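Local atomic coordinates of hypothetical protein Atu1913 (Agrobacterium tumefaciens, PDB entry 2B1Y), a protein that is of unknown function, a small beta-rich protein of the DUF1883 family found as two copies that meet partly through a short helix. Residues Ala38-Gln41 / Arg42-Leu46. Numbering follows the deposited sequence. Where two conformers were deposited one is given.
With SO4 (sulfate ion), chain D.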
ATOM      1  N   ALA A  38       8.647 -11.614   4.077  1.00 31.51           N
ATOM      2  CA  ALA A  38       7.464 -11.151   4.806  1.00 31.54           C
ATOM      3  C   ALA A  38       6.854  -9.951   4.081  1.00 31.18           C
ATOM      4  O   ALA A  38       5.644  -9.842   3.947  1.00 30.35           O
ATOM      5  CB  ALA A  38       7.787 -10.815   6.264  1.00 33.23           C
ATOM      6  N   ASN A  39       7.723  -9.069   3.596  1.00 30.08           N
ATOM      7  CA  ASN A  39       7.277  -7.893   2.885  1.00 29.37           C
ATOM      8  C   ASN A  39       6.763  -8.184   1.494  1.00 28.84           C
ATOM      9  O   ASN A  39       5.849  -7.498   1.038  1.00 28.42           O
ATOM     10  CB  ASN A  39       8.368  -6.855   2.929  1.00 29.21           C
ATOM     11  CG  ASN A  39       8.468  -6.217   4.321  1.00 28.98           C
ATOM     12  OD1 ASN A  39       9.479  -6.330   5.031  1.00 33.75           O
ATOM     13  ND2 ASN A  39       7.412  -5.563   4.711  1.00 24.61           N
ATOM     14  N   PHE A  40       7.308  -9.219   0.843  1.00 27.39           N
ATOM     15  CA  PHE A  40       6.682  -9.685  -0.396  1.00 28.15           C
ATOM     16  C   PHE A  40       5.239 -10.182  -0.135  1.00 28.62           C
ATOM     17  O   PHE A  40       4.334  -9.973  -0.938  1.00 27.54           O
ATOM     18  CB  PHE A  40       7.524 -10.755  -1.120  1.00 27.45           C
ATOM     19  CG  PHE A  40       6.883 -11.248  -2.388  1.00 29.24           C
ATOM     20  CD1 PHE A  40       6.673 -10.372  -3.450  1.00 30.04           C
ATOM     21  CD2 PHE A  40       6.427 -12.558  -2.490  1.00 31.47           C
ATOM     22  CE1 PHE A  40       6.042 -10.799  -4.623  1.00 31.00           C
ATOM     23  CE2 PHE A  40       5.796 -13.012  -3.653  1.00 33.52           C
ATOM     24  CZ  PHE A  40       5.613 -12.128  -4.726  1.00 32.86           C
ATOM     25  N   GLN A  41       5.016 -10.832   0.999  1.00 29.37           N
ATOM     26  CA  GLN A  41       3.646 -11.255   1.263  1.00 31.40           C
ATOM     27  C   GLN A  41       2.706 -10.048   1.424  1.00 30.24           C
ATOM     28  O   GLN A  41       1.612 -10.043   0.872  1.00 30.57           O
ATOM     29  CB  GLN A  41       3.592 -12.184   2.463  1.00 31.97           C
ATOM     30  CG  GLN A  41       4.154 -13.580   2.161  1.00 39.01           C
ATOM     31  CD  GLN A  41       3.402 -14.297   1.014  1.00 47.80           C
ATOM     32  OE1 GLN A  41       4.023 -14.940   0.143  1.00 51.30           O
ATOM     33  NE2 GLN A  41       2.064 -14.176   1.009  1.00 48.86           N
ATOM     34  N   ARG A  42       3.170  -9.016   2.133  1.00 30.88           N
ATOM     35  CA  ARG A  42       2.449  -7.744   2.232  1.00 30.07           C
ATOM     36  C   ARG A  42       2.206  -7.114   0.847  1.00 29.90           C
ATOM     37  O   ARG A  42       1.084  -6.726   0.525  1.00 29.96           O
ATOM     38  CB  ARG A  42       3.179  -6.785   3.177  1.00 30.51           C
ATOM     39  CG  ARG A  42       3.294  -7.313   4.610  1.00 30.51           C
ATOM     40  CD  ARG A  42       3.955  -6.329   5.564  1.00 31.51           C
ATOM     41  NE  ARG A  42       4.032  -6.906   6.909  1.00 35.34           N
ATOM     42  CZ  ARG A  42       5.157  -7.290   7.523  1.00 33.78           C
ATOM     43  NH1 ARG A  42       6.345  -7.166   6.939  1.00 35.47           N
ATOM     44  NH2 ARG A  42       5.095  -7.816   8.730  1.00 33.03           N
ATOM     45  N   PHE A  43       3.242  -7.023   0.014  1.00 30.06           N
ATOM     46  CA  PHE A  43       3.083  -6.501  -1.335  1.00 30.80           C
ATOM     47  C   PHE A  43       1.941  -7.203  -2.118  1.00 31.85           C
ATOM     48  O   PHE A  43       1.105  -6.538  -2.740  1.00 31.39           O
ATOM     49  CB  PHE A  43       4.402  -6.638  -2.112  1.00 30.77           C
ATOM     50  CG  PHE A  43       4.325  -6.169  -3.537  1.00 29.71           C
ATOM     51  CD1 PHE A  43       4.447  -4.807  -3.841  1.00 31.36           C
ATOM     52  CD2 PHE A  43       4.165  -7.086  -4.577  1.00 30.75           C
ATOM     53  CE1 PHE A  43       4.378  -4.364  -5.162  1.00 28.48           C
ATOM     54  CE2 PHE A  43       4.104  -6.635  -5.883  1.00 32.07           C
ATOM     55  CZ  PHE A  43       4.241  -5.275  -6.163  1.00 31.36           C
ATOM     56  N   THR A  44       1.903  -8.528  -2.081  0.50 32.42           N
ATOM     57  CA  THR A  44       0.893  -9.259  -2.857  0.50 33.25           C
ATOM     58  C   THR A  44      -0.517  -8.951  -2.352  0.50 35.01           C
ATOM     59  O   THR A  44      -1.470  -8.981  -3.129  0.50 33.90           O
ATOM     60  CB  THR A  44       1.111 -10.783  -2.875  0.50 33.34           C
ATOM     61  OG1 THR A  44       0.846 -11.324  -1.575  0.50 33.02           O
ATOM     62  CG2 THR A  44       2.538 -11.124  -3.328  0.50 33.81           C
ATOM     63  N   GLU A  45      -0.634  -8.638  -1.057  1.00 36.27           N
ATOM     64  CA  GLU A  45      -1.909  -8.192  -0.488  1.00 39.29           C
ATOM     65  C   GLU A  45      -2.298  -6.836  -1.027  1.00 39.27           C
ATOM     66  O   GLU A  45      -3.462  -6.627  -1.357  1.00 41.01           O
ATOM     67  CB  GLU A  45      -1.891  -8.221   1.056  1.00 39.57           C
ATOM     68  CG  GLU A  45      -1.536  -9.590   1.668  1.00 45.75           C
ATOM     69  CD  GLU A  45      -2.492 -10.709   1.277  1.00 53.06           C
ATOM     70  OE1 GLU A  45      -3.663 -10.660   1.703  1.00 57.81           O
ATOM     71  OE2 GLU A  45      -2.082 -11.640   0.543  1.00 55.07           O
ATOM     72  N   LEU A  46      -1.340  -5.941  -1.181  0.50 39.39           N
ATOM     73  CA  LEU A  46      -1.657  -4.602  -1.622  0.50 38.90           C
ATOM     74  C   LEU A  46      -1.962  -4.471  -3.137  0.50 38.57           C
ATOM     75  O   LEU A  46      -2.503  -3.455  -3.587  0.50 38.22           O
ATOM     76  CB  LEU A  46      -0.596  -3.631  -1.082  0.50 38.98           C
ATOM     77  CG  LEU A  46      -0.428  -3.792   0.453  0.50 37.88           C
ATOM     78  CD1 LEU A  46       0.888  -3.194   0.960  0.50 35.54           C
ATOM     79  CD2 LEU A  46      -1.611  -3.251   1.260  0.50 35.53           C
TER
HETATM   80  S   SO4 D 204       8.540  -8.876   9.545  1.00 86.71           S
HETATM   81  O1  SO4 D 204       7.277  -9.602   9.388  1.00 86.91           O
HETATM   82  O2  SO4 D 204       8.781  -8.058   8.355  1.00 86.85           O
HETATM   83  O3  SO4 D 204       8.465  -8.003  10.709  1.00 87.04           O
HETATM   84  O4  SO4 D 204       9.631  -9.831   9.732  1.00 87.00           O
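One short alpha-helix, 37-46, bridges the strands before and after it, and its i to i+3 and i to i+4 contacts join A38-Q41 to R42-L46. Regular backbone bonds hold the turns, among them F43 N to N39 O at 2.8 Å. The beta-branched T44 sends its hydroxyl to the backbone and its methyl to a ring at once: in the conformer given, with OG1 between the backbone N and the carbonyl carbon (chi1 70°), OG1 donates to Q41 O at 2.9 Å, and CG2 lies over one face of the F40 ring, a CH-pi contact 3.8 Å from the ring centroid. Q41 O also accepts E45 N, and both donors come from the same face of its carbonyl plane. F40 touches F43, CE1 to CD2 at 4.2 Å; these flat apolar rings suit neighbours from both subunits, F40 stacking with H10 and with H72 of the second subunit, F43 meeting Y8 edge-to-face and packing on I74 of the second subunit. R42 has the length to run back toward the helix N-terminus, extended from CG to NE, and the guanidinium edge carrying NH1 and NH2 faces a sulfate, probably from the crystallisation liquor, whose S lies in its plane. R42 NH2 donates to sulfate O1 at 2.9 Å, and the small A38 lets the anion come close, CB 3.4 Å from O1. R42 NH1 reaches sulfate O2 at 3.0 Å in an almost straight bond, 179° at the hydrogen.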